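Local coordinates for protein lactate racemase (Thermoanaerobacterium thermosaccharolyticum, PDB 2YJG) that interconverts the D- and L-isomers of lactate as a homodimeric racemase that depends on a nickel pincer nucleotide cofactor, at residues A[328-341]-A[380-392]. Sequence-based numbering, arbitrary orientation.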
loop_
_atom_site.group_PDB
_atom_site.type_symbol
_atom_site.label_atom_id
_atom_site.label_comp_id
_atom_site.label_asym_id
_atom_site.label_seq_id
_atom_site.Cartn_x
_atom_site.Cartn_y
_atom_site.Cartn_z
ATOM N N PHE A 328 -6.949 -1.448 -33.012
ATOM C CA PHE A 328 -5.946 -2.222 -33.763
ATOM C C PHE A 328 -6.637 -3.172 -34.687
ATOM O O PHE A 328 -6.344 -3.194 -35.863
ATOM C CB PHE A 328 -5.053 -2.959 -32.741
ATOM C CG PHE A 328 -4.142 -4.015 -33.348
ATOM C CD1 PHE A 328 -3.129 -3.669 -34.228
ATOM C CD2 PHE A 328 -4.232 -5.341 -32.926
ATOM C CE1 PHE A 328 -2.259 -4.654 -34.733
ATOM C CE2 PHE A 328 -3.382 -6.323 -33.409
ATOM C CZ PHE A 328 -2.398 -5.994 -34.325
ATOM N N TYR A 329 -7.585 -3.962 -34.153
ATOM C CA TYR A 329 -8.293 -4.981 -34.918
ATOM C C TYR A 329 -9.156 -4.389 -36.057
ATOM O O TYR A 329 -9.150 -4.867 -37.209
ATOM C CB TYR A 329 -9.152 -5.750 -33.940
ATOM C CG TYR A 329 -10.109 -6.736 -34.514
ATOM C CD1 TYR A 329 -9.684 -7.763 -35.347
ATOM C CD2 TYR A 329 -11.490 -6.668 -34.189
ATOM C CE1 TYR A 329 -10.594 -8.698 -35.857
ATOM C CE2 TYR A 329 -12.382 -7.617 -34.673
ATOM C CZ TYR A 329 -11.930 -8.644 -35.492
ATOM O OH TYR A 329 -12.833 -9.566 -35.988
ATOM N N ARG A 330 -9.911 -3.369 -35.703
ATOM C CA ARG A 330 -10.884 -2.665 -36.567
ATOM C C ARG A 330 -10.212 -2.007 -37.778
ATOM O O ARG A 330 -10.781 -1.956 -38.818
ATOM C CB ARG A 330 -11.609 -1.623 -35.709
ATOM C CG ARG A 330 -12.861 -0.886 -36.249
ATOM C CD ARG A 330 -13.476 0.136 -35.147
ATOM N NE ARG A 330 -12.466 0.835 -34.289
ATOM C CZ ARG A 330 -12.711 1.463 -33.123
ATOM N NH1 ARG A 330 -13.958 1.538 -32.620
ATOM N NH2 ARG A 330 -11.692 2.023 -32.435
ATOM N N TRP A 331 -8.972 -1.579 -37.662
ATOM C CA TRP A 331 -8.260 -1.067 -38.823
ATOM C C TRP A 331 -8.283 -2.077 -39.939
ATOM O O TRP A 331 -8.561 -1.697 -41.027
ATOM C CB TRP A 331 -6.805 -0.681 -38.495
ATOM C CG TRP A 331 -6.660 0.647 -37.847
ATOM C CD1 TRP A 331 -6.175 0.904 -36.607
ATOM C CD2 TRP A 331 -6.898 1.928 -38.455
ATOM N NE1 TRP A 331 -6.156 2.260 -36.389
ATOM C CE2 TRP A 331 -6.553 2.905 -37.531
ATOM C CE3 TRP A 331 -7.380 2.324 -39.713
ATOM C CZ2 TRP A 331 -6.763 4.276 -37.777
ATOM C CZ3 TRP A 331 -7.559 3.702 -39.966
ATOM C CH2 TRP A 331 -7.185 4.630 -39.048
ATOM N N PHE A 332 -8.059 -3.364 -39.620
ATOM C CA PHE A 332 -8.021 -4.431 -40.600
ATOM C C PHE A 332 -9.426 -4.911 -40.947
ATOM O O PHE A 332 -9.764 -5.115 -42.123
ATOM C CB PHE A 332 -7.185 -5.573 -40.079
ATOM C CG PHE A 332 -5.749 -5.180 -39.923
ATOM C CD1 PHE A 332 -5.323 -4.549 -38.759
ATOM C CD2 PHE A 332 -4.886 -5.319 -40.949
ATOM C CE1 PHE A 332 -4.045 -4.125 -38.607
ATOM C CE2 PHE A 332 -3.550 -4.864 -40.823
ATOM C CZ PHE A 332 -3.148 -4.269 -39.682
ATOM N N LYS A 333 -10.245 -5.013 -39.918
ATOM C CA LYS A 333 -11.598 -5.571 -40.118
ATOM C C LYS A 333 -12.386 -4.689 -41.077
ATOM O O LYS A 333 -13.145 -5.223 -41.917
ATOM C CB LYS A 333 -12.313 -5.688 -38.795
ATOM C CG LYS A 333 -13.736 -6.175 -38.924
ATOM C CD LYS A 333 -13.890 -7.643 -38.746
ATOM C CE LYS A 333 -15.416 -7.952 -38.547
ATOM N NZ LYS A 333 -15.638 -9.320 -38.033
ATOM N N GLU A 334 -12.161 -3.378 -40.977
ATOM C CA GLU A 334 -12.843 -2.344 -41.786
ATOM C C GLU A 334 -12.131 -1.927 -43.119
ATOM O O GLU A 334 -12.592 -1.016 -43.796
ATOM C CB GLU A 334 -13.014 -1.084 -40.941
ATOM C CG GLU A 334 -13.766 -1.288 -39.591
ATOM C CD GLU A 334 -15.253 -1.485 -39.796
ATOM O OE1 GLU A 334 -15.807 -0.792 -40.691
ATOM O OE2 GLU A 334 -15.879 -2.315 -39.089
ATOM N N SER A 335 -11.047 -2.594 -43.519
ATOM C CA SER A 335 -10.324 -2.174 -44.708
ATOM C C SER A 335 -10.248 -3.280 -45.740
ATOM O O SER A 335 -10.553 -4.446 -45.448
ATOM C CB SER A 335 -8.881 -1.674 -44.353
ATOM O OG SER A 335 -8.944 -0.574 -43.471
ATOM N N LYS A 336 -9.809 -2.926 -46.937
ATOM C CA LYS A 336 -9.787 -3.897 -48.065
ATOM C C LYS A 336 -8.628 -4.872 -48.043
ATOM O O LYS A 336 -8.721 -5.997 -48.559
ATOM C CB LYS A 336 -9.720 -3.160 -49.398
ATOM C CG LYS A 336 -10.937 -2.269 -49.722
ATOM C CD LYS A 336 -10.903 -1.635 -51.135
ATOM C CE LYS A 336 -9.735 -0.651 -51.343
ATOM N NZ LYS A 336 -9.784 0.118 -52.639
ATOM N N ASP A 337 -7.484 -4.393 -47.585
ATOM C CA ASP A 337 -6.253 -5.161 -47.594
ATOM C C ASP A 337 -5.248 -4.357 -46.819
ATOM O O ASP A 337 -5.546 -3.230 -46.408
ATOM C CB ASP A 337 -5.752 -5.436 -49.023
ATOM C CG ASP A 337 -5.615 -4.188 -49.886
ATOM O OD1 ASP A 337 -5.312 -3.070 -49.393
ATOM O OD2 ASP A 337 -5.746 -4.367 -51.128
ATOM N N PRO A 338 -4.053 -4.911 -46.610
ATOM C CA PRO A 338 -3.103 -4.136 -45.815
ATOM C C PRO A 338 -2.675 -2.768 -46.398
ATOM O O PRO A 338 -2.370 -1.851 -45.596
ATOM C CB PRO A 338 -1.907 -5.079 -45.669
ATOM C CG PRO A 338 -2.499 -6.493 -45.916
ATOM C CD PRO A 338 -3.688 -6.329 -46.774
ATOM N N GLN A 339 -2.569 -2.642 -47.732
ATOM C CA GLN A 339 -2.198 -1.386 -48.340
ATOM C C GLN A 339 -3.282 -0.338 -48.012
ATOM O O GLN A 339 -2.945 0.817 -47.773
ATOM C CB GLN A 339 -2.088 -1.468 -49.860
ATOM C CG GLN A 339 -1.665 -0.187 -50.481
ATOM C CD GLN A 339 -0.280 0.227 -50.054
ATOM O OE1 GLN A 339 -0.049 1.356 -49.525
ATOM N NE2 GLN A 339 0.679 -0.653 -50.270
ATOM N N ASP A 340 -4.545 -0.770 -47.939
ATOM C CA ASP A 340 -5.664 0.148 -47.593
ATOM C C ASP A 340 -5.434 0.672 -46.134
ATOM O O ASP A 340 -5.522 1.851 -45.869
ATOM C CB ASP A 340 -6.981 -0.599 -47.734
ATOM C CG ASP A 340 -8.193 0.309 -47.801
ATOM O OD1 ASP A 340 -8.071 1.462 -48.231
ATOM O OD2 ASP A 340 -9.272 -0.163 -47.400
ATOM N N VAL A 341 -5.099 -0.233 -45.221
ATOM C CA VAL A 341 -4.831 0.109 -43.853
ATOM C C VAL A 341 -3.734 1.133 -43.768
ATOM O O VAL A 341 -3.918 2.181 -43.110
ATOM C CB VAL A 341 -4.504 -1.121 -42.979
ATOM C CG1 VAL A 341 -3.985 -0.657 -41.567
ATOM C CG2 VAL A 341 -5.733 -2.111 -42.991
ATOM N N ASN A 380 -8.646 -17.613 -31.699
ATOM C CA ASN A 380 -8.198 -16.470 -32.462
ATOM C C ASN A 380 -8.186 -16.639 -33.981
ATOM O O ASN A 380 -7.770 -15.708 -34.690
ATOM C CB ASN A 380 -6.736 -16.112 -32.059
ATOM C CG ASN A 380 -6.605 -15.780 -30.599
ATOM O OD1 ASN A 380 -7.488 -15.109 -30.049
ATOM N ND2 ASN A 380 -5.504 -16.264 -29.930
ATOM N N TYR A 381 -8.645 -17.788 -34.501
ATOM C CA TYR A 381 -8.494 -18.024 -35.913
ATOM C C TYR A 381 -9.242 -17.007 -36.727
ATOM O O TYR A 381 -8.748 -16.570 -37.770
ATOM C CB TYR A 381 -8.919 -19.433 -36.316
ATOM C CG TYR A 381 -8.102 -20.605 -35.767
ATOM C CD1 TYR A 381 -6.760 -20.467 -35.323
ATOM C CD2 TYR A 381 -8.643 -21.907 -35.791
ATOM C CE1 TYR A 381 -6.017 -21.574 -34.834
ATOM C CE2 TYR A 381 -7.914 -23.020 -35.312
ATOM C CZ TYR A 381 -6.591 -22.867 -34.826
ATOM O OH TYR A 381 -5.848 -24.027 -34.362
ATOM N N GLU A 382 -10.440 -16.638 -36.280
ATOM C CA GLU A 382 -11.238 -15.693 -37.078
ATOM C C GLU A 382 -10.604 -14.324 -37.058
ATOM O O GLU A 382 -10.547 -13.643 -38.080
ATOM C CB GLU A 382 -12.676 -15.674 -36.575
ATOM C CG GLU A 382 -13.366 -17.011 -36.800
ATOM C CD GLU A 382 -13.374 -17.515 -38.283
ATOM O OE1 GLU A 382 -13.548 -16.720 -39.265
ATOM O OE2 GLU A 382 -13.229 -18.749 -38.456
ATOM N N TYR A 383 -10.024 -13.945 -35.920
ATOM C CA TYR A 383 -9.331 -12.652 -35.860
ATOM C C TYR A 383 -8.166 -12.626 -36.855
ATOM O O TYR A 383 -7.912 -11.642 -37.582
ATOM C CB TYR A 383 -8.753 -12.365 -34.479
ATOM C CG TYR A 383 -9.732 -12.211 -33.338
ATOM C CD1 TYR A 383 -10.962 -11.609 -33.512
ATOM C CD2 TYR A 383 -9.378 -12.637 -32.068
ATOM C CE1 TYR A 383 -11.818 -11.442 -32.445
ATOM C CE2 TYR A 383 -10.215 -12.480 -30.995
ATOM C CZ TYR A 383 -11.452 -11.893 -31.193
ATOM O OH TYR A 383 -12.282 -11.741 -30.112
ATOM N N VAL A 384 -7.394 -13.698 -36.838
ATOM C CA VAL A 384 -6.212 -13.769 -37.669
ATOM C C VAL A 384 -6.614 -13.640 -39.154
ATOM O O VAL A 384 -5.969 -12.885 -39.932
ATOM C CB VAL A 384 -5.450 -15.111 -37.429
ATOM C CG1 VAL A 384 -4.362 -15.287 -38.499
ATOM C CG2 VAL A 384 -4.890 -15.169 -36.010
ATOM N N LYS A 385 -7.689 -14.345 -39.549
ATOM C CA LYS A 385 -8.226 -14.242 -40.924
ATOM C C LYS A 385 -8.714 -12.824 -41.274
ATOM O O LYS A 385 -8.478 -12.293 -42.379
ATOM C CB LYS A 385 -9.384 -15.231 -41.117
ATOM C CG LYS A 385 -9.003 -16.662 -41.237
ATOM C CD LYS A 385 -10.236 -17.546 -41.459
ATOM C CE LYS A 385 -10.105 -18.941 -40.919
ATOM N NZ LYS A 385 -11.447 -19.473 -40.444
ATOM N N ASP A 386 -9.358 -12.203 -40.308
ATOM C CA ASP A 386 -9.890 -10.864 -40.447
ATOM C C ASP A 386 -8.752 -9.843 -40.590
ATOM O O ASP A 386 -8.949 -8.768 -41.120
ATOM C CB ASP A 386 -10.727 -10.490 -39.219
ATOM C CG ASP A 386 -12.124 -11.125 -39.208
ATOM O OD1 ASP A 386 -12.498 -11.792 -40.158
ATOM O OD2 ASP A 386 -12.821 -10.913 -38.208
ATOM N N MET A 387 -7.559 -10.183 -40.104
ATOM C CA MET A 387 -6.385 -9.321 -40.173
ATOM C C MET A 387 -5.422 -9.703 -41.308
ATOM O O MET A 387 -4.237 -9.414 -41.268
ATOM C CB MET A 387 -5.688 -9.259 -38.805
ATOM C CG MET A 387 -6.610 -8.692 -37.742
ATOM S SD MET A 387 -5.915 -8.552 -36.089
ATOM C CE MET A 387 -4.995 -7.037 -36.287
ATOM N N PHE A 388 -5.987 -10.266 -42.365
ATOM C CA PHE A 388 -5.268 -10.634 -43.558
ATOM C C PHE A 388 -4.063 -11.523 -43.279
ATOM O O PHE A 388 -3.069 -11.429 -43.975
ATOM C CB PHE A 388 -4.845 -9.393 -44.318
ATOM C CG PHE A 388 -5.979 -8.404 -44.528
ATOM C CD1 PHE A 388 -7.070 -8.749 -45.272
ATOM C CD2 PHE A 388 -5.935 -7.157 -43.959
ATOM C CE1 PHE A 388 -8.097 -7.861 -45.472
ATOM C CE2 PHE A 388 -6.946 -6.269 -44.153
ATOM C CZ PHE A 388 -8.041 -6.633 -44.904
ATOM N N MET A 389 -4.155 -12.362 -42.246
ATOM C CA MET A 389 -3.159 -13.359 -41.968
ATOM C C MET A 389 -3.810 -14.759 -42.101
ATOM O O MET A 389 -5.009 -14.862 -42.450
ATOM C CB MET A 389 -2.572 -13.109 -40.609
ATOM C CG MET A 389 -1.815 -11.838 -40.601
ATOM S SD MET A 389 -1.051 -11.562 -39.059
ATOM C CE MET A 389 -2.450 -11.034 -38.023
ATOM N N THR A 390 -3.020 -15.819 -41.913
ATOM C CA THR A 390 -3.528 -17.180 -42.038
ATOM C C THR A 390 -3.220 -17.898 -40.750
ATOM O O THR A 390 -2.023 -17.972 -40.307
ATOM C CB THR A 390 -2.871 -17.940 -43.186
ATOM O OG1 THR A 390 -3.030 -17.228 -44.390
ATOM C CG2 THR A 390 -3.445 -19.344 -43.320
ATOM N N PRO A 391 -4.270 -18.412 -40.107
ATOM C CA PRO A 391 -4.069 -19.182 -38.893
ATOM C C PRO A 391 -3.562 -20.600 -39.213
ATOM O O PRO A 391 -3.844 -21.133 -40.294
ATOM C CB PRO A 391 -5.464 -19.246 -38.300
ATOM C CG PRO A 391 -6.379 -19.159 -39.493
ATOM C CD PRO A 391 -5.667 -18.445 -40.568
ATOM N N ALA A 392 -2.817 -21.173 -38.285
ATOM C CA ALA A 392 -2.389 -22.588 -38.392
ATOM C C ALA A 392 -2.448 -23.240 -37.037
ATOM O O ALA A 392 -2.212 -22.572 -36.013
ATOM C CB ALA A 392 -0.987 -22.692 -38.981
#
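Met-387 and Phe-388 are the two bumps that segment 380-392 pushes into hollows of segment 328-341. Met-387 enters among three rings of helix 328-333: its CE rests over one face of Phe-328, 3.6 Å from the ring centroid and 24° off the normal, and also meets Phe-332 CD1, while SD lies in the plane of the Tyr-329 ring at its edge, a Met-aromatic contact. A bend at chi3 (81°) turns the methyl onto Phe-328. Phe-388 fills the second hollow, in the turn between helices 328-333 and 338-341. Asp-337 CA covers one face of its ring at 3.8 Å from the centroid, with Pro-338 CD also over a face; Phe-388 CZ comes within 3.4 Å of Ser-335 O at the ring edge, and Phe-388 CD2 meets the edge of the Phe-332 ring. Positive phi marks Phe-388 as the C-prime residue of a Schellman motif, closed by Met-389 N to Val-384 O; its ring therefore projects from the turn that ends helix 381-386, after which the chain runs into edge strand 390-392 of the parallel sheet in the C-terminal domain. At the other end, Tyr-383 sets its edge toward the face of Tyr-329, planes at 73°. The Tyr-329 hydroxyl donates to the anti lone pair of Asp-386 OD2 (2.6 Å), and Lys-333 NZ reaches the same oxygen from above the carboxylate plane (3.2 Å). Replacing Tyr-329 with an alanine would probably leave Asp-386 held by Lys-333 alone across this contact and open a gap beside Tyr-383 and the Met-387 sulfur. His-323 stacks on the Tyr-329 ring, and Leu-363 of helix 357-369 packs against Phe-332.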